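Local coordinates for protein beta-mannosidase (Trichoderma harzianum, PDB 4CVU) that probably hydrolyses beta-mannosidic bonds to release terminal mannose from the non-reducing ends of oligosaccharides, as a fungal glycoside hydrolase of family 2, at residues R725-Y731 with W888-A893; S70-D76 with G203-S207; S578-D582 with F678-M682. One frame throughout, in Å; residues are numbered along the deposited sequence.

How the contacts relate
Contact 2 closes first along the chain, then contact 3, then contact 1. Contact 2 lies within the galactose-binding-like domain near the N-terminus; its centre is about 31 Å from that of contact 3 and about 25 Å from that of contact 1, and it touches neither. Contacts 1 and 3, with centres about 20 Å apart, meet on helix 664-692: V728 CG1 packs on A680 CB at 3.6 Å, and L729 lies against Q679 and A680. That helix, packed against by the segment 578-582 and by the lead-in to helix 729-736, thus connects contact 3 to the Ig-fold domain that contact 1 joins to the rest of the chain.

Contact 1: R725-Y731 with W888-A893; sequences RWKVLPY and WLTHPA
The carbonyl oxygen H891 O is gripped by both terminal nitrogens of R725: NH1 donates to it over 3.0 Å and NH2 over 3.1 Å. Both bonds lie in the guanidinium plane and reach the oxygen from the same face of its carbonyl, NH2 standing well above the carbonyl plane. The same guanidinium lies flat on the H891 imidazole, the centres 3.8 Å apart and the planes only 9° from parallel, with NH1 over the middle of the ring. The arginine chain runs extended from CB and bends at chi3 (-74°), which turns its end against the ring. H891 is held in turn by ND1, which donates to P892 O, while a water accepts from W726 N and hydrogen-bonds to H891 NE2. With an alanine at R725, H891 O would probably lose these two donors and the imidazole its flat cover on one face. Here the strand 884-890 of the C-terminal Ig-fold domain runs out into a loop and packs against the chain leading into helix 729-736. Near the end of the strand, W888 reaches in with its six-membered ring. V728 CG2 sits over one face of that ring in a CH-pi contact, 3.8 Å from the W888 centroid, and K727 O approaches the ring edge at CH2. Y731 meets the same ring nearly at right angles, Y731 CD2 lying 3.6 Å from W888 CZ3; its hydroxyl bonds to F899 N. H673 of helix 664-692 also meets the W888 ring.

Contact 2: S70-D76 with G203-S207; sequences SNNGLND and GPAFS
D76 and F206 are brought together by two first torsions: CG of D76 swings opposite its backbone N (chi1 -162°), carrying the carboxylate to the backbone of 204-205, while the F206 ring is set beside its own backbone N (chi1 -70°). The carboxylate oxygen D76 OD1 accepts from A205 N over 2.7 Å, almost straight at 172°, met on its syn side and somewhat out of the carboxylate plane. P204 CB lies 3.4 Å from D76 OD1, its ring crossing the aspartate side chain at about a right angle. A water lies 2.8 Å from both D76 O and A205 O and can bridge them, adding a backbone-to-backbone link beside the carboxylate bond. Both segments belong to the galactose-binding-like domain of this family 2 enzyme, where the start of the short helix 75-78 is fastened to the loop leading to strand 215-221. F206 is enclosed between the ends of the 70-76 loop: S70 CB lies over one ring face, 4.3 Å from the F206 centroid, and D76 OD1 stands over the rim of the opposite face. Carbonyl oxygens come to the far end of the ring: S70 O is 3.3 Å from F206 CZ, and N75 O, in the ring plane, 3.5 Å from F206 CE1. Beyond the two segments, F395 meets the F206 ring, and the E184 carboxylate lies close to D76 OD2, two like charges side by side.

Contact 3: S578-D582 with F678-M682; sequences SVSFD and FQADM
F581 reaches from a type I beta turn to the side of a helix. From CB the ring is directed beside the backbone N (chi1 -62°), pointing its far half at 678-682. On one flank F581 CD1 passes D681 O at 4.2 Å, and F581 CE1 goes deeper, to 3.4 Å from M682 N and close to D681 C; M682 N and D681 C lie near the ring plane, at its edge. The nitrogen is already engaged in the helix, M682 N donating to F678 O, so the ring lies against a peptide whose N-H is spent. D681 CB touches CE1 and CZ. On the other flank F581 CE2 meets F678 CE1 at 3.6 Å. F581 CZ, the tip, is about equally near F678 CE1 and M682 N. The two phenyl planes stand 76° apart with centroids 5.5 Å from each other. S580, the preceding residue of the turn, extends the contact: S580 OG stands in the plane of the F678 ring, at the edge, 3.5 Å from F678 CZ. M682, its chain extended as far as SD, sets CG against S580 O and places M682 SD 3.8 Å from S580 CB. S580 O also accepts from the Y586 hydroxyl, and D681 OD2 is bound by the hydroxyls of Y656 and Y886. The segment 578-582, with its turn V579-D582 in the loop between strands 570-572 and 592-595, thus rests on helix 664-692, with Y655 of helix 638-655 edge-to-face with F581 and F597 edge-to-face with F678.

Contact 1: R725-Y731 with W888-A893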
loop_
_atom_site.group_PDB
_atom_site.type_symbol
_atom_site.label_atom_id
_atom_site.label_comp_id
_atom_site.label_asym_id
_atom_site.label_seq_id
_atom_site.Cartn_x
_atom_site.Cartn_y
_atom_site.Cartn_z
ATOM N N ARG A 725 7.429 -17.215 2.135
ATOM C CA ARG A 725 8.055 -16.990 3.438
ATOM C C ARG A 725 7.513 -18.058 4.371
ATOM O O ARG A 725 6.344 -18.278 4.370
ATOM C CB ARG A 725 7.614 -15.636 4.043
ATOM C CG ARG A 725 8.187 -15.380 5.450
ATOM C CD ARG A 725 7.799 -14.058 6.060
ATOM N NE ARG A 725 8.545 -12.971 5.425
ATOM C CZ ARG A 725 9.701 -12.442 5.857
ATOM N NH1 ARG A 725 10.287 -12.861 6.967
ATOM N NH2 ARG A 725 10.290 -11.462 5.138
ATOM N N TRP A 726 8.386 -18.629 5.161
ATOM C CA TRP A 726 8.047 -19.596 6.205
ATOM C C TRP A 726 7.423 -18.938 7.441
ATOM O O TRP A 726 7.989 -18.038 8.029
ATOM C CB TRP A 726 9.303 -20.332 6.593
ATOM C CG TRP A 726 9.760 -21.315 5.587
ATOM C CD1 TRP A 726 9.658 -21.213 4.266
ATOM C CD2 TRP A 726 10.351 -22.592 5.846
ATOM N NE1 TRP A 726 10.184 -22.323 3.643
ATOM C CE2 TRP A 726 10.621 -23.185 4.595
ATOM C CE3 TRP A 726 10.738 -23.260 7.004
ATOM C CZ2 TRP A 726 11.198 -24.433 4.472
ATOM C CZ3 TRP A 726 11.337 -24.493 6.882
ATOM C CH2 TRP A 726 11.532 -25.084 5.613
ATOM N N LYS A 727 6.278 -19.458 7.860
ATOM C CA LYS A 727 5.756 -19.234 9.184
ATOM C C LYS A 727 6.620 -20.016 10.158
ATOM O O LYS A 727 7.624 -20.613 9.763
ATOM C CB LYS A 727 4.295 -19.712 9.297
ATOM C CG LYS A 727 3.320 -18.977 8.382
ATOM C CD LYS A 727 1.872 -19.178 8.830
ATOM C CE LYS A 727 0.903 -18.529 7.835
ATOM N NZ LYS A 727 -0.555 -18.769 8.051
ATOM N N VAL A 728 6.213 -20.005 11.430
ATOM C CA VAL A 728 6.810 -20.835 12.446
ATOM C C VAL A 728 6.532 -22.317 12.143
ATOM O O VAL A 728 7.407 -23.136 12.360
ATOM C CB VAL A 728 6.332 -20.485 13.869
ATOM C CG1 VAL A 728 6.936 -21.401 14.922
ATOM C CG2 VAL A 728 6.700 -19.057 14.214
ATOM N N LEU A 729 5.350 -22.638 11.610
ATOM C CA LEU A 729 4.935 -24.036 11.377
ATOM C C LEU A 729 5.940 -24.952 10.641
ATOM O O LEU A 729 6.265 -26.027 11.096
ATOM C CB LEU A 729 3.600 -24.084 10.641
ATOM C CG LEU A 729 3.135 -25.455 10.145
ATOM C CD1 LEU A 729 2.969 -26.441 11.301
ATOM C CD2 LEU A 729 1.821 -25.217 9.436
ATOM N N PRO A 730 6.405 -24.532 9.482
ATOM C CA PRO A 730 7.292 -25.405 8.701
ATOM C C PRO A 730 8.617 -25.701 9.368
ATOM O O PRO A 730 9.213 -26.717 9.015
ATOM C CB PRO A 730 7.472 -24.620 7.352
ATOM C CG PRO A 730 7.014 -23.255 7.654
ATOM C CD PRO A 730 5.978 -23.347 8.738
ATOM N N TYR A 731 9.127 -24.796 10.219
ATOM C CA TYR A 731 10.339 -25.032 11.001
ATOM C C TYR A 731 10.111 -26.123 12.013
ATOM O O TYR A 731 10.977 -26.996 12.225
ATOM C CB TYR A 731 10.778 -23.762 11.710
ATOM C CG TYR A 731 11.394 -22.731 10.779
ATOM C CD1 TYR A 731 12.648 -22.953 10.227
ATOM C CD2 TYR A 731 10.722 -21.571 10.443
ATOM C CE1 TYR A 731 13.208 -22.015 9.363
ATOM C CE2 TYR A 731 11.298 -20.639 9.593
ATOM C CZ TYR A 731 12.546 -20.893 9.057
ATOM O OH TYR A 731 13.141 -19.950 8.229
ATOM N N TRP A 888 13.891 -16.952 17.392
ATOM C CA TRP A 888 13.247 -16.781 16.115
ATOM C C TRP A 888 14.004 -15.751 15.333
ATOM O O TRP A 888 14.064 -14.625 15.778
ATOM C CB TRP A 888 11.789 -16.295 16.307
ATOM C CG TRP A 888 11.053 -16.087 15.014
ATOM C CD1 TRP A 888 10.705 -14.882 14.444
ATOM C CD2 TRP A 888 10.635 -17.106 14.096
ATOM N NE1 TRP A 888 10.049 -15.103 13.235
ATOM C CE2 TRP A 888 10.010 -16.455 12.994
ATOM C CE3 TRP A 888 10.689 -18.497 14.107
ATOM C CZ2 TRP A 888 9.483 -17.147 11.934
ATOM C CZ3 TRP A 888 10.159 -19.192 13.030
ATOM C CH2 TRP A 888 9.571 -18.529 11.963
ATOM N N LEU A 889 14.513 -16.163 14.182
ATOM C CA LEU A 889 15.187 -15.292 13.227
ATOM C C LEU A 889 14.197 -14.888 12.196
ATOM O O LEU A 889 13.411 -15.717 11.745
ATOM C CB LEU A 889 16.314 -16.060 12.575
ATOM C CG LEU A 889 17.420 -16.524 13.552
ATOM C CD1 LEU A 889 18.094 -17.761 13.010
ATOM C CD2 LEU A 889 18.425 -15.439 13.754
ATOM N N THR A 890 14.244 -13.617 11.782
ATOM C CA THR A 890 13.338 -13.098 10.839
ATOM C C THR A 890 14.210 -12.506 9.756
ATOM O O THR A 890 14.961 -11.624 10.080
ATOM C CB THR A 890 12.468 -11.938 11.430
ATOM O OG1 THR A 890 11.731 -12.403 12.562
ATOM C CG2 THR A 890 11.500 -11.428 10.356
ATOM N N HIS A 891 14.130 -13.030 8.526
ATOM C CA HIS A 891 14.798 -12.407 7.353
ATOM C C HIS A 891 13.962 -11.237 6.823
ATOM O O HIS A 891 12.755 -11.228 6.968
ATOM C CB HIS A 891 15.064 -13.478 6.281
ATOM C CG HIS A 891 13.854 -13.916 5.520
ATOM N ND1 HIS A 891 13.404 -13.243 4.407
ATOM C CD2 HIS A 891 13.033 -14.977 5.680
ATOM C CE1 HIS A 891 12.346 -13.862 3.921
ATOM N NE2 HIS A 891 12.097 -14.913 4.687
ATOM N N PRO A 892 14.608 -10.232 6.200
ATOM C CA PRO A 892 13.872 -9.080 5.748
ATOM C C PRO A 892 13.109 -9.328 4.457
ATOM O O PRO A 892 13.244 -10.380 3.832
ATOM C CB PRO A 892 14.980 -8.048 5.484
ATOM C CG PRO A 892 16.118 -8.873 5.030
ATOM C CD PRO A 892 16.040 -10.100 5.921
ATOM N N ALA A 893 12.342 -8.326 4.082
ATOM C CA ALA A 893 11.589 -8.286 2.839
ATOM C C ALA A 893 12.375 -8.534 1.556
ATOM O O ALA A 893 11.856 -9.121 0.626
ATOM C CB ALA A 893 10.832 -6.942 2.702
HETATM O O HOH W 1 11.280 -17.746 4.795
#

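Contact 2: S70-D76 with G203-S207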
loop_
_atom_site.group_PDB
_atom_site.type_symbol
_atom_site.label_atom_id
_atom_site.label_comp_id
_atom_site.label_asym_id
_atom_site.label_seq_id
_atom_site.Cartn_x
_atom_site.Cartn_y
_atom_site.Cartn_z
ATOM N N SER A 70 -4.340 -7.560 -8.349
ATOM C CA SER A 70 -5.589 -8.125 -7.903
ATOM C C SER A 70 -5.589 -8.538 -6.438
ATOM O O SER A 70 -6.590 -8.331 -5.810
ATOM C CB SER A 70 -6.013 -9.286 -8.743
ATOM O OG SER A 70 -5.346 -9.243 -9.937
ATOM N N ASN A 71 -4.481 -9.066 -5.885
ATOM C CA ASN A 71 -4.466 -9.508 -4.463
ATOM C C ASN A 71 -4.610 -8.392 -3.412
ATOM O O ASN A 71 -4.755 -8.679 -2.255
ATOM C CB ASN A 71 -3.193 -10.289 -4.122
ATOM C CG ASN A 71 -3.097 -11.628 -4.857
ATOM O OD1 ASN A 71 -4.081 -12.246 -5.218
ATOM N ND2 ASN A 71 -1.896 -12.090 -5.014
ATOM N N ASN A 72 -4.441 -7.133 -3.823
ATOM C CA ASN A 72 -4.447 -5.996 -2.897
ATOM C C ASN A 72 -5.764 -5.585 -2.265
ATOM O O ASN A 72 -6.797 -5.639 -2.911
ATOM C CB ASN A 72 -3.888 -4.735 -3.608
ATOM C CG ASN A 72 -2.390 -4.833 -3.869
ATOM O OD1 ASN A 72 -1.783 -5.840 -3.550
ATOM N ND2 ASN A 72 -1.794 -3.821 -4.484
ATOM N N GLY A 73 -5.714 -5.184 -0.984
ATOM C CA GLY A 73 -6.770 -4.379 -0.370
ATOM C C GLY A 73 -8.114 -5.096 -0.321
ATOM O O GLY A 73 -8.187 -6.230 0.188
ATOM N N LEU A 74 -9.178 -4.453 -0.823
ATOM C CA LEU A 74 -10.494 -5.108 -0.829
ATOM C C LEU A 74 -10.908 -5.409 -2.250
ATOM O O LEU A 74 -12.097 -5.377 -2.568
ATOM C CB LEU A 74 -11.564 -4.256 -0.116
ATOM C CG LEU A 74 -11.366 -4.144 1.396
ATOM C CD1 LEU A 74 -12.285 -3.046 1.915
ATOM C CD2 LEU A 74 -11.622 -5.471 2.128
ATOM N N ASN A 75 -9.923 -5.733 -3.095
ATOM C CA ASN A 75 -10.147 -6.062 -4.517
ATOM C C ASN A 75 -10.995 -7.271 -4.785
ATOM O O ASN A 75 -11.497 -7.403 -5.891
ATOM C CB ASN A 75 -8.848 -6.249 -5.265
ATOM C CG ASN A 75 -8.193 -4.904 -5.676
ATOM O OD1 ASN A 75 -7.032 -4.891 -6.104
ATOM N ND2 ASN A 75 -8.877 -3.809 -5.515
ATOM N N ASP A 76 -11.144 -8.157 -3.799
ATOM C CA ASP A 76 -12.056 -9.292 -3.955
ATOM C C ASP A 76 -13.441 -8.730 -4.170
ATOM O O ASP A 76 -14.236 -9.348 -4.835
ATOM C CB ASP A 76 -12.059 -10.230 -2.724
ATOM C CG ASP A 76 -12.637 -11.584 -3.013
ATOM O OD1 ASP A 76 -12.534 -12.036 -4.160
ATOM O OD2 ASP A 76 -13.196 -12.249 -2.089
ATOM N N GLY A 203 -9.094 -18.158 0.276
ATOM C CA GLY A 203 -8.752 -17.451 -1.002
ATOM C C GLY A 203 -9.894 -16.644 -1.547
ATOM O O GLY A 203 -11.055 -16.781 -1.080
ATOM N N PRO A 204 -9.582 -15.737 -2.508
ATOM C CA PRO A 204 -10.528 -14.799 -3.110
ATOM C C PRO A 204 -11.322 -15.439 -4.245
ATOM O O PRO A 204 -11.068 -16.627 -4.636
ATOM C CB PRO A 204 -9.602 -13.689 -3.673
ATOM C CG PRO A 204 -8.358 -14.434 -4.056
ATOM C CD PRO A 204 -8.215 -15.571 -3.053
ATOM N N ALA A 205 -12.270 -14.683 -4.784
ATOM C CA ALA A 205 -13.153 -15.177 -5.813
ATOM C C ALA A 205 -13.104 -14.304 -7.037
ATOM O O ALA A 205 -14.065 -13.542 -7.274
ATOM C CB ALA A 205 -14.580 -15.204 -5.289
ATOM N N PHE A 206 -12.043 -14.437 -7.825
ATOM C CA PHE A 206 -11.854 -13.562 -8.992
ATOM C C PHE A 206 -12.511 -14.040 -10.283
ATOM O O PHE A 206 -12.629 -13.257 -11.236
ATOM C CB PHE A 206 -10.359 -13.275 -9.202
ATOM C CG PHE A 206 -9.770 -12.380 -8.144
ATOM C CD1 PHE A 206 -10.318 -11.123 -7.908
ATOM C CD2 PHE A 206 -8.708 -12.804 -7.355
ATOM C CE1 PHE A 206 -9.818 -10.315 -6.918
ATOM C CE2 PHE A 206 -8.203 -11.981 -6.360
ATOM C CZ PHE A 206 -8.762 -10.734 -6.164
ATOM N N SER A 207 -12.897 -15.326 -10.321
ATOM C CA SER A 207 -13.459 -15.968 -11.507
ATOM C C SER A 207 -12.807 -15.476 -12.810
ATOM O O SER A 207 -13.510 -14.980 -13.708
ATOM C CB SER A 207 -14.960 -15.720 -11.589
ATOM O OG SER A 207 -15.467 -16.294 -12.771
HETATM O O HOH W 2 -15.229 -11.912 -5.247
#

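Contact 3: S578-D582 with F678-M682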
loop_
_atom_site.group_PDB
_atom_site.type_symbol
_atom_site.label_atom_id
_atom_site.label_comp_id
_atom_site.label_asym_id
_atom_site.label_seq_id
_atom_site.Cartn_x
_atom_site.Cartn_y
_atom_site.Cartn_z
ATOM N N SER A 578 -9.548 -25.138 24.179
ATOM C CA SER A 578 -9.326 -25.823 25.454
ATOM C C SER A 578 -8.866 -27.293 25.341
ATOM O O SER A 578 -8.395 -27.861 26.329
ATOM C CB SER A 578 -10.585 -25.766 26.325
ATOM O OG SER A 578 -11.605 -26.552 25.738
ATOM N N VAL A 579 -9.024 -27.927 24.178
ATOM C CA VAL A 579 -8.557 -29.293 24.002
ATOM C C VAL A 579 -7.463 -29.464 22.951
ATOM O O VAL A 579 -7.083 -30.611 22.618
ATOM C CB VAL A 579 -9.722 -30.253 23.647
ATOM C CG1 VAL A 579 -10.737 -30.299 24.793
ATOM C CG2 VAL A 579 -10.386 -29.856 22.346
ATOM N N SER A 580 -6.937 -28.343 22.429
ATOM C CA SER A 580 -6.002 -28.386 21.319
ATOM C C SER A 580 -4.774 -29.247 21.533
ATOM O O SER A 580 -4.257 -29.807 20.600
ATOM C CB SER A 580 -5.565 -26.953 20.971
ATOM O OG SER A 580 -6.701 -26.166 20.592
ATOM N N PHE A 581 -4.282 -29.308 22.764
ATOM C CA PHE A 581 -3.089 -30.089 23.115
ATOM C C PHE A 581 -3.433 -31.338 23.911
ATOM O O PHE A 581 -2.577 -31.936 24.542
ATOM C CB PHE A 581 -2.147 -29.198 23.905
ATOM C CG PHE A 581 -1.670 -28.013 23.101
ATOM C CD1 PHE A 581 -0.771 -28.215 22.071
ATOM C CD2 PHE A 581 -2.135 -26.745 23.346
ATOM C CE1 PHE A 581 -0.333 -27.125 21.293
ATOM C CE2 PHE A 581 -1.688 -25.650 22.578
ATOM C CZ PHE A 581 -0.805 -25.873 21.554
ATOM N N ASP A 582 -4.684 -31.710 23.862
ATOM C CA ASP A 582 -5.180 -32.890 24.584
ATOM C C ASP A 582 -5.278 -34.070 23.647
ATOM O O ASP A 582 -6.233 -34.201 22.868
ATOM C CB ASP A 582 -6.555 -32.567 25.143
ATOM C CG ASP A 582 -7.101 -33.715 25.974
ATOM O OD1 ASP A 582 -6.445 -34.780 25.971
ATOM O OD2 ASP A 582 -8.163 -33.546 26.587
ATOM N N PHE A 678 1.160 -20.773 18.222
ATOM C CA PHE A 678 0.089 -21.695 18.669
ATOM C C PHE A 678 -0.133 -22.751 17.570
ATOM O O PHE A 678 -0.119 -23.922 17.851
ATOM C CB PHE A 678 -1.218 -20.957 18.957
ATOM C CG PHE A 678 -2.357 -21.886 19.147
ATOM C CD1 PHE A 678 -2.594 -22.457 20.380
ATOM C CD2 PHE A 678 -3.140 -22.246 18.088
ATOM C CE1 PHE A 678 -3.612 -23.372 20.556
ATOM C CE2 PHE A 678 -4.142 -23.171 18.241
ATOM C CZ PHE A 678 -4.390 -23.729 19.485
ATOM N N GLN A 679 -0.220 -22.314 16.304
ATOM C CA GLN A 679 -0.398 -23.229 15.166
ATOM C C GLN A 679 0.743 -24.222 15.077
ATOM O O GLN A 679 0.491 -25.384 14.814
ATOM C CB GLN A 679 -0.474 -22.453 13.831
ATOM C CG GLN A 679 -0.775 -23.265 12.566
ATOM C CD GLN A 679 -0.368 -22.460 11.309
ATOM O OE1 GLN A 679 0.540 -21.684 11.403
ATOM N NE2 GLN A 679 -0.970 -22.710 10.171
ATOM N N ALA A 680 2.001 -23.760 15.177
ATOM C CA ALA A 680 3.157 -24.670 15.099
ATOM C C ALA A 680 3.079 -25.763 16.177
ATOM O O ALA A 680 3.275 -26.941 15.904
ATOM C CB ALA A 680 4.405 -23.912 15.281
ATOM N N ASP A 681 2.840 -25.319 17.387
ATOM C CA ASP A 681 2.866 -26.216 18.540
ATOM C C ASP A 681 1.720 -27.223 18.443
ATOM O O ASP A 681 1.876 -28.383 18.829
ATOM C CB ASP A 681 2.822 -25.398 19.840
ATOM C CG ASP A 681 4.218 -24.906 20.295
ATOM O OD1 ASP A 681 5.230 -25.433 19.800
ATOM O OD2 ASP A 681 4.305 -23.975 21.154
ATOM N N MET A 682 0.544 -26.761 18.023
ATOM C CA MET A 682 -0.584 -27.687 17.800
ATOM C C MET A 682 -0.299 -28.717 16.694
ATOM O O MET A 682 -0.590 -29.881 16.878
ATOM C CB MET A 682 -1.903 -26.956 17.558
ATOM C CG MET A 682 -3.123 -27.870 17.748
ATOM S SD MET A 682 -4.685 -27.123 17.229
ATOM C CE MET A 682 -4.320 -26.932 15.500
#